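Long-range contacts in alanine racemase (Acinetobacter baumannii, PDB 4QHR), which belongs to the alanine racemase family and carries covalently bound pyridoxal phosphate, pairing an N-terminal TIM-barrel domain with a C-terminal beta domain: residues K94-I99 and G119-V124; A114-G119 and E150-V155; F55-L60 and V75-G80; E79-E84 and F105-K110. One frame throughout, in Å; residues are numbered along the deposited sequence.

Interaction 1 of 4, residues K94-I99 and G119-V124; sequences KFECVI and GLKVWV
Glu96 carries the polar part of this contact. Its carboxylate takes hydrogen bonds from both ends of Lys121 and from the indole of Trp123. Lys121 NZ closes a salt bridge on Glu96 OE2 at 2.9 Å, on the syn lone-pair side. The same ammonium makes a weak bond to OE1. Lys121 N also donates to Glu96 OE2, at 2.9 Å, from well above the carboxylate plane. Trp123 NE1 reaches Glu96 OE1 at 2.7 Å in an almost straight bond (174°), with the oxygen in the plane of the indole. Three donors thus fix the carboxylate, and the lysine charge probably favours its ionised form. The Lys121 chain bends at chi3 and chi4, which folds NZ back to the oxygens of Glu96.

Backbone bonds join the strands further along. Trp123 N donates to Cys97 O at 3.0 Å, and Ile99 N to Trp123 O at 2.8 Å.

The apolar contacts flank these bonds. Val98 CG2 lies 3.5 Å from Trp123 CB, and Ile99 CG1 meets Val122 CG2 at 4.0 Å. Leu120 CD2 packs on the backbone of Lys94. Tyr115 OH bonds both Cys97 N and Lys121 O, tying the two segments together.

Strands 95-99 and 122-125 run parallel, linked through helices 102-110 and 112-117. They are neighbouring staves of the TIM barrel.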
loop_
_atom_site.group_PDB
_atom_site.type_symbol
_atom_site.label_atom_id
_atom_site.label_comp_id
_atom_site.label_asym_id
_atom_site.label_seq_id
_atom_site.Cartn_x
_atom_site.Cartn_y
_atom_site.Cartn_z
ATOM N N LYS A 94 -22.755 -10.435 19.197
ATOM C CA LYS A 94 -23.252 -11.500 18.321
ATOM C C LYS A 94 -22.347 -11.815 17.096
ATOM O O LYS A 94 -22.812 -11.866 15.939
ATOM C CB LYS A 94 -24.658 -11.210 17.853
ATOM C CG LYS A 94 -25.657 -11.216 19.004
ATOM C CD LYS A 94 -27.054 -10.952 18.467
ATOM C CE LYS A 94 -28.100 -11.147 19.559
ATOM N NZ LYS A 94 -29.150 -10.079 19.425
ATOM N N PHE A 95 -21.080 -12.045 17.376
ATOM C CA PHE A 95 -20.106 -12.452 16.377
ATOM C C PHE A 95 -19.882 -13.963 16.498
ATOM O O PHE A 95 -19.441 -14.460 17.543
ATOM C CB PHE A 95 -18.760 -11.765 16.626
ATOM C CG PHE A 95 -18.744 -10.284 16.455
ATOM C CD1 PHE A 95 -19.709 -9.614 15.801
ATOM C CD2 PHE A 95 -17.682 -9.574 16.938
ATOM C CE1 PHE A 95 -19.663 -8.263 15.652
ATOM C CE2 PHE A 95 -17.611 -8.201 16.786
ATOM C CZ PHE A 95 -18.600 -7.556 16.141
ATOM N N GLU A 96 -20.168 -14.724 15.450
ATOM C CA GLU A 96 -19.919 -16.133 15.493
ATOM C C GLU A 96 -18.421 -16.334 15.259
ATOM O O GLU A 96 -17.827 -15.630 14.449
ATOM C CB GLU A 96 -20.717 -16.855 14.425
ATOM C CG GLU A 96 -22.213 -16.750 14.675
ATOM C CD GLU A 96 -23.035 -17.542 13.712
ATOM O OE1 GLU A 96 -22.531 -17.871 12.609
ATOM O OE2 GLU A 96 -24.170 -17.885 14.107
ATOM N N CYS A 97 -17.857 -17.320 15.936
ATOM C CA CYS A 97 -16.437 -17.579 15.882
ATOM C C CYS A 97 -16.107 -18.827 15.136
ATOM O O CYS A 97 -16.707 -19.872 15.373
ATOM C CB CYS A 97 -15.858 -17.731 17.291
ATOM S SG CYS A 97 -15.968 -16.218 18.234
ATOM N N VAL A 98 -15.126 -18.704 14.249
ATOM C CA VAL A 98 -14.396 -19.840 13.790
ATOM C C VAL A 98 -13.524 -20.342 14.942
ATOM O O VAL A 98 -12.941 -19.540 15.682
ATOM C CB VAL A 98 -13.498 -19.503 12.589
ATOM C CG1 VAL A 98 -12.297 -20.419 12.522
ATOM C CG2 VAL A 98 -14.302 -19.621 11.314
ATOM N N ILE A 99 -13.435 -21.659 15.117
ATOM C CA ILE A 99 -12.354 -22.221 15.902
ATOM C C ILE A 99 -11.491 -23.098 14.985
ATOM O O ILE A 99 -11.989 -23.827 14.118
ATOM C CB ILE A 99 -12.823 -23.002 17.178
ATOM C CG1 ILE A 99 -13.596 -24.261 16.835
ATOM C CG2 ILE A 99 -13.593 -22.083 18.117
ATOM C CD1 ILE A 99 -13.765 -25.223 18.000
ATOM N N GLY A 119 -27.407 -17.549 20.600
ATOM C CA GLY A 119 -27.860 -18.107 19.365
ATOM C C GLY A 119 -26.751 -18.256 18.361
ATOM O O GLY A 119 -27.021 -18.329 17.184
ATOM N N LEU A 120 -25.506 -18.312 18.825
ATOM C CA LEU A 120 -24.345 -18.189 17.912
ATOM C C LEU A 120 -23.874 -19.562 17.545
ATOM O O LEU A 120 -23.657 -20.409 18.442
ATOM C CB LEU A 120 -23.196 -17.412 18.575
ATOM C CG LEU A 120 -23.550 -15.971 18.954
ATOM C CD1 LEU A 120 -22.438 -15.388 19.856
ATOM C CD2 LEU A 120 -23.762 -15.093 17.729
ATOM N N LYS A 121 -23.669 -19.775 16.249
ATOM C CA LYS A 121 -23.066 -21.001 15.781
ATOM C C LYS A 121 -21.586 -20.909 15.940
ATOM O O LYS A 121 -21.013 -19.808 16.073
ATOM C CB LYS A 121 -23.404 -21.310 14.314
ATOM C CG LYS A 121 -24.903 -21.260 13.985
ATOM C CD LYS A 121 -25.240 -21.455 12.509
ATOM C CE LYS A 121 -24.687 -20.401 11.594
ATOM N NZ LYS A 121 -25.315 -19.041 11.734
ATOM N N VAL A 122 -20.941 -22.064 15.930
ATOM C CA VAL A 122 -19.491 -22.119 15.960
ATOM C C VAL A 122 -19.071 -22.713 14.624
ATOM O O VAL A 122 -19.642 -23.741 14.175
ATOM C CB VAL A 122 -18.952 -22.900 17.168
ATOM C CG1 VAL A 122 -19.623 -24.217 17.311
ATOM C CG2 VAL A 122 -17.436 -23.098 17.069
ATOM N N TRP A 123 -18.131 -22.050 13.974
ATOM C CA TRP A 123 -17.602 -22.491 12.689
ATOM C C TRP A 123 -16.322 -23.307 12.943
ATOM O O TRP A 123 -15.374 -22.803 13.510
ATOM C CB TRP A 123 -17.365 -21.304 11.747
ATOM C CG TRP A 123 -18.605 -20.560 11.399
ATOM C CD1 TRP A 123 -19.452 -19.929 12.278
ATOM C CD2 TRP A 123 -19.116 -20.296 10.097
ATOM N NE1 TRP A 123 -20.485 -19.340 11.589
ATOM C CE2 TRP A 123 -20.292 -19.532 10.252
ATOM C CE3 TRP A 123 -18.693 -20.637 8.805
ATOM C CZ2 TRP A 123 -21.061 -19.116 9.167
ATOM C CZ3 TRP A 123 -19.432 -20.247 7.733
ATOM C CH2 TRP A 123 -20.606 -19.470 7.900
ATOM N N VAL A 124 -16.332 -24.583 12.584
ATOM C CA VAL A 124 -15.216 -25.480 12.923
ATOM C C VAL A 124 -14.428 -25.688 11.656
ATOM O O VAL A 124 -14.915 -26.297 10.687
ATOM C CB VAL A 124 -15.705 -26.808 13.516
ATOM C CG1 VAL A 124 -14.519 -27.662 13.900
ATOM C CG2 VAL A 124 -16.616 -26.566 14.723
#

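Interaction 2 of 4, residues A114-G119 and E150-V155; sequences AYIAQG and EGFTCV
In the TIM barrel, helix 112-117 packs through Tyr115 and Ile116 on Phe152, in the turn that leads from helix 139-149 to strand 154-157. Both segments include a Schellman motif at the end of a helix, with Gly119 and Gly151 as the residues of positive phi. No hydrogen bond crosses the contact; it is apolar.

The two helix residues meet the phenyl ring of Phe152 differently. Tyr115 comes to its edge. Tyr115 CD1 lies near the Phe152 plane, 3.5 Å from Phe152 CE1. The two rings are oblique, with planes 58° apart and centroids separated by 5.8 Å. The tyrosine has CG anti to its own nitrogen (chi1 -169°), which points the ring toward Phe152, and its hydroxyl is held by the backbone of Lys121 and Cys97. These two bonds probably limit how the tyrosine ring can move beside Phe152.

Around them, Leu108 touches both aromatic rings, and Ile109 also packs on Phe152. Glu150 turns its carboxylate to a salt bridge with Lys112.

Ile116 covers a face of the phenyl ring. Ile116 CG1 is 3.8 Å from Phe152 CD1, and Ile116 CD1 is 3.6 Å from Gly151 C. The methyl sits over the middle of the ring in a CH-pi contact: Ile116 CD1 is 3.9 Å from the Phe152 centroid, only 2° off the normal.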
loop_
_atom_site.group_PDB
_atom_site.type_symbol
_atom_site.label_atom_id
_atom_site.label_comp_id
_atom_site.label_asym_id
_atom_site.label_seq_id
_atom_site.Cartn_x
_atom_site.Cartn_y
_atom_site.Cartn_z
ATOM N N ALA A 114 -23.250 -18.589 27.655
ATOM C CA ALA A 114 -23.547 -17.286 27.057
ATOM C C ALA A 114 -23.520 -17.317 25.501
ATOM O O ALA A 114 -24.385 -16.777 24.839
ATOM C CB ALA A 114 -22.573 -16.252 27.587
ATOM N N TYR A 115 -22.508 -17.988 24.949
ATOM C CA TYR A 115 -22.351 -18.134 23.522
ATOM C C TYR A 115 -23.574 -18.819 22.939
ATOM O O TYR A 115 -24.163 -18.321 22.009
ATOM C CB TYR A 115 -21.057 -18.908 23.222
ATOM C CG TYR A 115 -20.627 -18.906 21.781
ATOM C CD1 TYR A 115 -21.183 -19.783 20.875
ATOM C CD2 TYR A 115 -19.630 -18.026 21.314
ATOM C CE1 TYR A 115 -20.750 -19.828 19.542
ATOM C CE2 TYR A 115 -19.201 -18.032 19.973
ATOM C CZ TYR A 115 -19.774 -18.928 19.083
ATOM O OH TYR A 115 -19.378 -18.962 17.737
ATOM N N ILE A 116 -24.011 -19.917 23.534
ATOM C CA ILE A 116 -25.183 -20.658 23.038
ATOM C C ILE A 116 -26.473 -19.863 23.265
ATOM O O ILE A 116 -27.345 -19.792 22.388
ATOM C CB ILE A 116 -25.276 -22.059 23.689
ATOM C CG1 ILE A 116 -24.138 -22.922 23.128
ATOM C CG2 ILE A 116 -26.631 -22.719 23.407
ATOM C CD1 ILE A 116 -23.892 -24.184 23.922
ATOM N N ALA A 117 -26.588 -19.200 24.399
ATOM C CA ALA A 117 -27.821 -18.454 24.659
ATOM C C ALA A 117 -27.988 -17.311 23.671
ATOM O O ALA A 117 -29.114 -16.972 23.336
ATOM C CB ALA A 117 -27.853 -17.960 26.089
ATOM N N GLN A 118 -26.886 -16.743 23.180
ATOM C CA GLN A 118 -26.936 -15.692 22.156
ATOM C C GLN A 118 -27.319 -16.221 20.777
ATOM O O GLN A 118 -27.531 -15.436 19.884
ATOM C CB GLN A 118 -25.598 -14.916 22.063
ATOM C CG GLN A 118 -25.413 -13.853 23.129
ATOM C CD GLN A 118 -26.307 -12.631 22.913
ATOM O OE1 GLN A 118 -27.537 -12.732 22.921
ATOM N NE2 GLN A 118 -25.699 -11.487 22.714
ATOM N N GLY A 119 -27.407 -17.549 20.600
ATOM C CA GLY A 119 -27.860 -18.107 19.365
ATOM C C GLY A 119 -26.751 -18.256 18.361
ATOM O O GLY A 119 -27.021 -18.329 17.184
ATOM N N GLU A 150 -22.131 -30.732 23.768
ATOM C CA GLU A 150 -22.186 -29.557 24.655
ATOM C C GLU A 150 -23.299 -28.558 24.367
ATOM O O GLU A 150 -23.446 -27.628 25.107
ATOM C CB GLU A 150 -20.825 -28.824 24.655
ATOM C CG GLU A 150 -19.688 -29.608 25.289
ATOM C CD GLU A 150 -19.837 -29.748 26.796
ATOM O OE1 GLU A 150 -20.578 -28.944 27.422
ATOM O OE2 GLU A 150 -19.254 -30.697 27.345
ATOM N N GLY A 151 -24.067 -28.741 23.295
ATOM C CA GLY A 151 -25.215 -27.903 22.967
ATOM C C GLY A 151 -25.007 -26.895 21.829
ATOM O O GLY A 151 -25.915 -26.089 21.542
ATOM N N PHE A 152 -23.869 -26.966 21.145
ATOM C CA PHE A 152 -23.566 -26.052 20.058
ATOM C C PHE A 152 -24.174 -26.478 18.728
ATOM O O PHE A 152 -24.304 -27.662 18.423
ATOM C CB PHE A 152 -22.062 -25.892 19.829
ATOM C CG PHE A 152 -21.325 -25.170 20.913
ATOM C CD1 PHE A 152 -21.189 -23.771 20.889
ATOM C CD2 PHE A 152 -20.753 -25.850 21.943
ATOM C CE1 PHE A 152 -20.472 -23.106 21.879
ATOM C CE2 PHE A 152 -20.024 -25.183 22.930
ATOM C CZ PHE A 152 -19.910 -23.808 22.900
ATOM N N THR A 153 -24.483 -25.480 17.911
ATOM C CA THR A 153 -24.796 -25.694 16.511
ATOM C C THR A 153 -23.528 -25.323 15.762
ATOM O O THR A 153 -22.994 -24.189 15.908
ATOM C CB THR A 153 -25.982 -24.841 16.034
ATOM O OG1 THR A 153 -27.183 -25.271 16.708
ATOM C CG2 THR A 153 -26.189 -24.928 14.517
ATOM N N CYS A 154 -23.053 -26.276 14.981
ATOM C CA CYS A 154 -21.774 -26.169 14.269
ATOM C C CYS A 154 -21.919 -25.879 12.784
ATOM O O CYS A 154 -22.959 -26.199 12.145
ATOM C CB CYS A 154 -21.011 -27.499 14.363
ATOM S SG CYS A 154 -20.517 -27.939 16.004
ATOM N N VAL A 155 -20.877 -25.298 12.201
ATOM C CA VAL A 155 -20.761 -25.212 10.745
ATOM C C VAL A 155 -19.412 -25.784 10.378
ATOM O O VAL A 155 -18.418 -25.262 10.833
ATOM C CB VAL A 155 -20.831 -23.766 10.226
ATOM C CG1 VAL A 155 -20.671 -23.739 8.721
ATOM C CG2 VAL A 155 -22.106 -23.100 10.663
#

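Interaction 3 of 4, residues F55-L60 and V75-G80; sequences FGVACL and VTLIEG
Val57 has CG1 anti to its carbonyl carbon (chi1 -62°), which leaves CG2 between the nitrogen and the carbonyl carbon, facing Leu77. Leu77 has CG anti to its carbonyl carbon (chi1 -50°). CD1 continues the extended chain, and the other branch, CD2, meets the valine methyl. Val57 CG2 and Leu77 CD2 are 3.5 Å apart, tighter than usual packing. The two side chains run alongside each other on the same face of the sheet. Val75 CG1 joins them at 3.8 Å from Val57 CG2.

The strand backbones pair in parallel. Thr76 N donates to Phe55 O at 2.8 Å, Val57 N to Thr76 O at 3.0 Å, and Ile78 N to Val57 O at 2.9 Å. The last is nearly straight (173°). Ile78 CG2 rests beside the same carbonyl.

At the end of strand 75-77, Leu77 to Gly80 form a type I turn. One water links Ala58 O, Glu79 N and Gly80 O. A second water joins Leu60 N, at 2.8 Å, to Gly80 O. These waters tie the turn to the start of helix 60-68. Asp303 of the second subunit packs on Ala58 and Glu79.

Strands 54-57 and 75-77 are joined through that helix as a beta-alpha-beta crossover. Ile66 of the helix packs on Phe55 and Val57. Strand 28-32 bonds Gly56 from one flank and strand 95-99 bonds Val75 and Leu77 from the other.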
loop_
_atom_site.group_PDB
_atom_site.type_symbol
_atom_site.label_atom_id
_atom_site.label_comp_id
_atom_site.label_asym_id
_atom_site.label_seq_id
_atom_site.Cartn_x
_atom_site.Cartn_y
_atom_site.Cartn_z
ATOM N N PHE A 55 -21.603 -10.986 7.304
ATOM C CA PHE A 55 -20.347 -10.379 6.911
ATOM C C PHE A 55 -19.216 -11.168 7.544
ATOM O O PHE A 55 -19.233 -11.479 8.759
ATOM C CB PHE A 55 -20.251 -8.923 7.359
ATOM C CG PHE A 55 -21.229 -8.016 6.694
ATOM C CD1 PHE A 55 -21.248 -7.879 5.304
ATOM C CD2 PHE A 55 -22.145 -7.270 7.448
ATOM C CE1 PHE A 55 -22.166 -7.021 4.666
ATOM C CE2 PHE A 55 -23.041 -6.389 6.805
ATOM C CZ PHE A 55 -23.059 -6.274 5.420
ATOM N N GLY A 56 -18.223 -11.513 6.749
ATOM C CA GLY A 56 -16.998 -12.175 7.259
ATOM C C GLY A 56 -15.813 -11.233 7.410
ATOM O O GLY A 56 -15.502 -10.466 6.474
ATOM N N VAL A 57 -15.121 -11.300 8.552
ATOM C CA VAL A 57 -14.001 -10.390 8.865
ATOM C C VAL A 57 -12.807 -11.209 9.385
ATOM O O VAL A 57 -12.979 -12.366 9.836
ATOM C CB VAL A 57 -14.360 -9.340 9.921
ATOM C CG1 VAL A 57 -15.476 -8.445 9.431
ATOM C CG2 VAL A 57 -14.810 -9.962 11.256
ATOM N N ALA A 58 -11.625 -10.602 9.363
ATOM C CA ALA A 58 -10.400 -11.271 9.817
ATOM C C ALA A 58 -10.218 -11.206 11.341
ATOM O O ALA A 58 -9.518 -12.035 11.920
ATOM C CB ALA A 58 -9.208 -10.697 9.116
ATOM N N CYS A 59 -10.839 -10.233 12.006
ATOM C CA CYS A 59 -10.613 -10.087 13.440
ATOM C C CYS A 59 -11.732 -9.325 14.120
ATOM O O CYS A 59 -12.580 -8.667 13.476
ATOM C CB CYS A 59 -9.246 -9.432 13.742
ATOM S SG CYS A 59 -9.043 -7.789 12.992
ATOM N N LEU A 60 -11.708 -9.384 15.449
ATOM C CA LEU A 60 -12.748 -8.719 16.242
ATOM C C LEU A 60 -12.877 -7.242 15.901
ATOM O O LEU A 60 -13.990 -6.699 15.843
ATOM C CB LEU A 60 -12.390 -8.825 17.724
ATOM C CG LEU A 60 -13.327 -8.229 18.768
ATOM C CD1 LEU A 60 -14.617 -9.043 18.779
ATOM C CD2 LEU A 60 -12.637 -8.265 20.128
ATOM N N VAL A 75 -22.049 -11.500 11.933
ATOM C CA VAL A 75 -20.642 -11.291 11.548
ATOM C C VAL A 75 -19.938 -12.566 11.934
ATOM O O VAL A 75 -20.183 -13.067 13.015
ATOM C CB VAL A 75 -19.995 -10.084 12.250
ATOM C CG1 VAL A 75 -18.484 -10.059 12.010
ATOM C CG2 VAL A 75 -20.550 -8.797 11.704
ATOM N N THR A 76 -19.094 -13.091 11.060
ATOM C CA THR A 76 -18.280 -14.263 11.368
ATOM C C THR A 76 -16.816 -13.846 11.498
ATOM O O THR A 76 -16.268 -13.192 10.584
ATOM C CB THR A 76 -18.459 -15.349 10.328
ATOM O OG1 THR A 76 -19.823 -15.786 10.375
ATOM C CG2 THR A 76 -17.595 -16.538 10.665
ATOM N N LEU A 77 -16.199 -14.158 12.641
ATOM C CA LEU A 77 -14.757 -13.938 12.815
ATOM C C LEU A 77 -14.073 -15.142 12.198
ATOM O O LEU A 77 -14.018 -16.240 12.795
ATOM C CB LEU A 77 -14.343 -13.776 14.279
ATOM C CG LEU A 77 -15.204 -12.753 15.062
ATOM C CD1 LEU A 77 -14.847 -12.705 16.546
ATOM C CD2 LEU A 77 -15.147 -11.359 14.421
ATOM N N ILE A 78 -13.522 -14.948 10.995
ATOM C CA ILE A 78 -13.107 -16.122 10.186
ATOM C C ILE A 78 -11.834 -16.813 10.668
ATOM O O ILE A 78 -11.505 -17.866 10.184
ATOM C CB ILE A 78 -12.997 -15.700 8.693
ATOM C CG1 ILE A 78 -13.339 -16.825 7.699
ATOM C CG2 ILE A 78 -11.630 -15.138 8.387
ATOM C CD1 ILE A 78 -14.794 -17.268 7.720
ATOM N N GLU A 79 -11.091 -16.201 11.600
ATOM C CA GLU A 79 -9.944 -16.814 12.224
ATOM C C GLU A 79 -10.199 -17.012 13.684
ATOM O O GLU A 79 -9.288 -17.372 14.402
ATOM C CB GLU A 79 -8.733 -15.910 12.082
ATOM C CG GLU A 79 -8.352 -15.589 10.661
ATOM C CD GLU A 79 -7.016 -14.786 10.569
ATOM O OE1 GLU A 79 -6.218 -14.739 11.556
ATOM O OE2 GLU A 79 -6.743 -14.191 9.483
ATOM N N GLY A 80 -11.439 -16.752 14.124
ATOM C CA GLY A 80 -11.785 -16.855 15.552
ATOM C C GLY A 80 -11.129 -15.783 16.403
ATOM O O GLY A 80 -10.728 -14.736 15.890
HETATM O O HOH W 1 -11.152 -13.735 13.166
HETATM O O HOH W 2 -10.805 -11.837 16.561
#

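Interaction 4 of 4, residues E79-E84 and F105-K110; sequences EGVFSE and FEWLIK
Glu84 lies along one face of the Trp107 indole. Glu84 CB sits over the five-membered ring of Trp107, 3.6 Å from its centroid and 4° off the normal, a CH-pi contact. The backbone follows the same face over the six-membered ring, with Glu84 N 3.7 Å from Trp107 CH2 and Ser83 C 3.6 Å from Trp107 CZ3. The glutamate chain is extended, with CG anti to its nitrogen (chi1 -170°), and it runs on past the pyrrole edge. Its carboxylate is tilted only 23° from the indole plane, and Glu84 OE1 stays 3.7 Å from Trp107 CD1.

The other oxygen turns to Lys110. Lys110 NZ donates to Glu84 OE2 at 2.6 Å from the syn lone-pair side, making a salt bridge. The two side chains meet at about a right angle. Val81 comes at the edge of the indole instead: its CG2 is 3.6 Å from Trp107 CE3.

Arg2 and Met1 of the second subunit pack on Phe82 and Ser83. The contact joins the loop between strand 75-77 and helix 87-92 to helix 102-110, at the surface of the barrel. Gln104 of that helix also bonds Val81 O and Glu79 O. Met87 of helix 87-92 packs on Val81 and Leu108.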
loop_
_atom_site.group_PDB
_atom_site.type_symbol
_atom_site.label_atom_id
_atom_site.label_comp_id
_atom_site.label_asym_id
_atom_site.label_seq_id
_atom_site.Cartn_x
_atom_site.Cartn_y
_atom_site.Cartn_z
ATOM N N GLU A 79 -11.091 -16.201 11.600
ATOM C CA GLU A 79 -9.944 -16.814 12.224
ATOM C C GLU A 79 -10.199 -17.012 13.684
ATOM O O GLU A 79 -9.288 -17.372 14.402
ATOM C CB GLU A 79 -8.733 -15.910 12.082
ATOM C CG GLU A 79 -8.352 -15.589 10.661
ATOM C CD GLU A 79 -7.016 -14.786 10.569
ATOM O OE1 GLU A 79 -6.218 -14.739 11.556
ATOM O OE2 GLU A 79 -6.743 -14.191 9.483
ATOM N N GLY A 80 -11.439 -16.752 14.124
ATOM C CA GLY A 80 -11.785 -16.855 15.552
ATOM C C GLY A 80 -11.129 -15.783 16.403
ATOM O O GLY A 80 -10.728 -14.736 15.890
ATOM N N VAL A 81 -11.003 -16.042 17.700
ATOM C CA VAL A 81 -10.396 -15.051 18.608
ATOM C C VAL A 81 -8.912 -15.360 18.808
ATOM O O VAL A 81 -8.495 -16.544 18.776
ATOM C CB VAL A 81 -11.148 -14.930 19.928
ATOM C CG1 VAL A 81 -12.610 -14.564 19.639
ATOM C CG2 VAL A 81 -11.052 -16.188 20.757
ATOM N N PHE A 82 -8.156 -14.288 19.051
ATOM C CA PHE A 82 -6.711 -14.344 19.238
ATOM C C PHE A 82 -6.326 -14.357 20.724
ATOM O O PHE A 82 -5.252 -14.807 21.081
ATOM C CB PHE A 82 -6.031 -13.169 18.462
ATOM C CG PHE A 82 -6.358 -13.172 17.001
ATOM C CD1 PHE A 82 -7.495 -12.545 16.546
ATOM C CD2 PHE A 82 -5.558 -13.882 16.074
ATOM C CE1 PHE A 82 -7.833 -12.586 15.203
ATOM C CE2 PHE A 82 -5.866 -13.906 14.734
ATOM C CZ PHE A 82 -7.004 -13.257 14.286
ATOM N N SER A 83 -7.197 -13.881 21.586
ATOM C CA SER A 83 -6.977 -13.924 23.026
ATOM C C SER A 83 -8.324 -14.207 23.681
ATOM O O SER A 83 -9.396 -13.811 23.145
ATOM C CB SER A 83 -6.315 -12.604 23.516
ATOM O OG SER A 83 -7.164 -11.473 23.315
ATOM N N GLU A 84 -8.309 -14.841 24.859
ATOM C CA GLU A 84 -9.584 -15.215 25.517
ATOM C C GLU A 84 -10.477 -14.014 25.826
ATOM O O GLU A 84 -11.712 -14.100 25.722
ATOM C CB GLU A 84 -9.366 -16.022 26.788
ATOM C CG GLU A 84 -10.664 -16.599 27.321
ATOM C CD GLU A 84 -10.507 -17.170 28.695
ATOM O OE1 GLU A 84 -9.356 -17.522 29.080
ATOM O OE2 GLU A 84 -11.549 -17.273 29.387
ATOM N N PHE A 105 -10.843 -23.828 21.163
ATOM C CA PHE A 105 -11.813 -24.813 21.643
ATOM C C PHE A 105 -12.000 -24.673 23.128
ATOM O O PHE A 105 -13.137 -24.576 23.600
ATOM C CB PHE A 105 -11.356 -26.204 21.271
ATOM C CG PHE A 105 -12.243 -27.297 21.815
ATOM C CD1 PHE A 105 -13.497 -27.525 21.285
ATOM C CD2 PHE A 105 -11.811 -28.090 22.845
ATOM C CE1 PHE A 105 -14.296 -28.566 21.760
ATOM C CE2 PHE A 105 -12.603 -29.107 23.328
ATOM C CZ PHE A 105 -13.851 -29.354 22.783
ATOM N N GLU A 106 -10.887 -24.609 23.870
ATOM C CA GLU A 106 -10.968 -24.504 25.339
ATOM C C GLU A 106 -11.667 -23.235 25.751
ATOM O O GLU A 106 -12.530 -23.266 26.630
ATOM C CB GLU A 106 -9.569 -24.631 25.991
ATOM C CG GLU A 106 -9.084 -26.089 25.929
ATOM C CD GLU A 106 -7.588 -26.252 26.078
ATOM O OE1 GLU A 106 -6.909 -25.272 26.454
ATOM O OE2 GLU A 106 -7.077 -27.360 25.767
ATOM N N TRP A 107 -11.334 -22.117 25.115
ATOM C CA TRP A 107 -11.994 -20.847 25.475
ATOM C C TRP A 107 -13.507 -20.839 25.193
ATOM O O TRP A 107 -14.299 -20.259 25.953
ATOM C CB TRP A 107 -11.355 -19.689 24.740
ATOM C CG TRP A 107 -9.901 -19.476 25.052
ATOM C CD1 TRP A 107 -9.219 -19.858 26.175
ATOM C CD2 TRP A 107 -8.942 -18.797 24.208
ATOM N NE1 TRP A 107 -7.891 -19.485 26.071
ATOM C CE2 TRP A 107 -7.704 -18.814 24.886
ATOM C CE3 TRP A 107 -9.020 -18.172 22.950
ATOM C CZ2 TRP A 107 -6.557 -18.230 24.349
ATOM C CZ3 TRP A 107 -7.873 -17.599 22.418
ATOM C CH2 TRP A 107 -6.666 -17.628 23.128
ATOM N N LEU A 108 -13.902 -21.458 24.089
ATOM C CA LEU A 108 -15.303 -21.502 23.673
ATOM C C LEU A 108 -16.122 -22.330 24.654
ATOM O O LEU A 108 -17.213 -21.929 25.083
ATOM C CB LEU A 108 -15.422 -22.111 22.286
ATOM C CG LEU A 108 -16.865 -22.233 21.818
ATOM C CD1 LEU A 108 -17.514 -20.851 21.567
ATOM C CD2 LEU A 108 -16.894 -23.067 20.588
ATOM N N ILE A 109 -15.630 -23.504 25.001
ATOM C CA ILE A 109 -16.326 -24.337 26.021
ATOM C C ILE A 109 -16.447 -23.594 27.336
ATOM O O ILE A 109 -17.491 -23.602 27.976
ATOM C CB ILE A 109 -15.563 -25.653 26.287
ATOM C CG1 ILE A 109 -15.594 -26.555 25.068
ATOM C CG2 ILE A 109 -16.103 -26.364 27.559
ATOM C CD1 ILE A 109 -16.949 -26.985 24.605
ATOM N N LYS A 110 -15.376 -22.945 27.727
ATOM C CA LYS A 110 -15.390 -22.085 28.880
ATOM C C LYS A 110 -16.539 -21.095 28.858
ATOM O O LYS A 110 -17.144 -20.885 29.905
ATOM C CB LYS A 110 -14.064 -21.352 29.028
ATOM C CG LYS A 110 -13.926 -20.504 30.286
ATOM C CD LYS A 110 -12.522 -20.588 30.907
ATOM C CE LYS A 110 -12.379 -19.648 32.113
ATOM N NZ LYS A 110 -12.133 -18.222 31.729
#

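Overall arrangement
Interactions 1 and 3 are buried and pair strands of the parallel barrel sheet. They are linked directly, since strand 95-99 bonds strand 75-77. Both have parallel backbone bonds; interaction 1 adds a salt-bridged carboxylate, interaction 3 tight aliphatic packing and bridging waters. Interaction 2 is partly buried and wholly apolar. It packs a helix against the approach to the next strand, and its Tyr115 reaches into interaction 1. Interaction 4 is at the surface and combines a salt bridge with an aromatic face. It shares Glu79 and Gly80 with interaction 3, and both touch the second subunit. Leu108 connects interactions 1, 2 and 4.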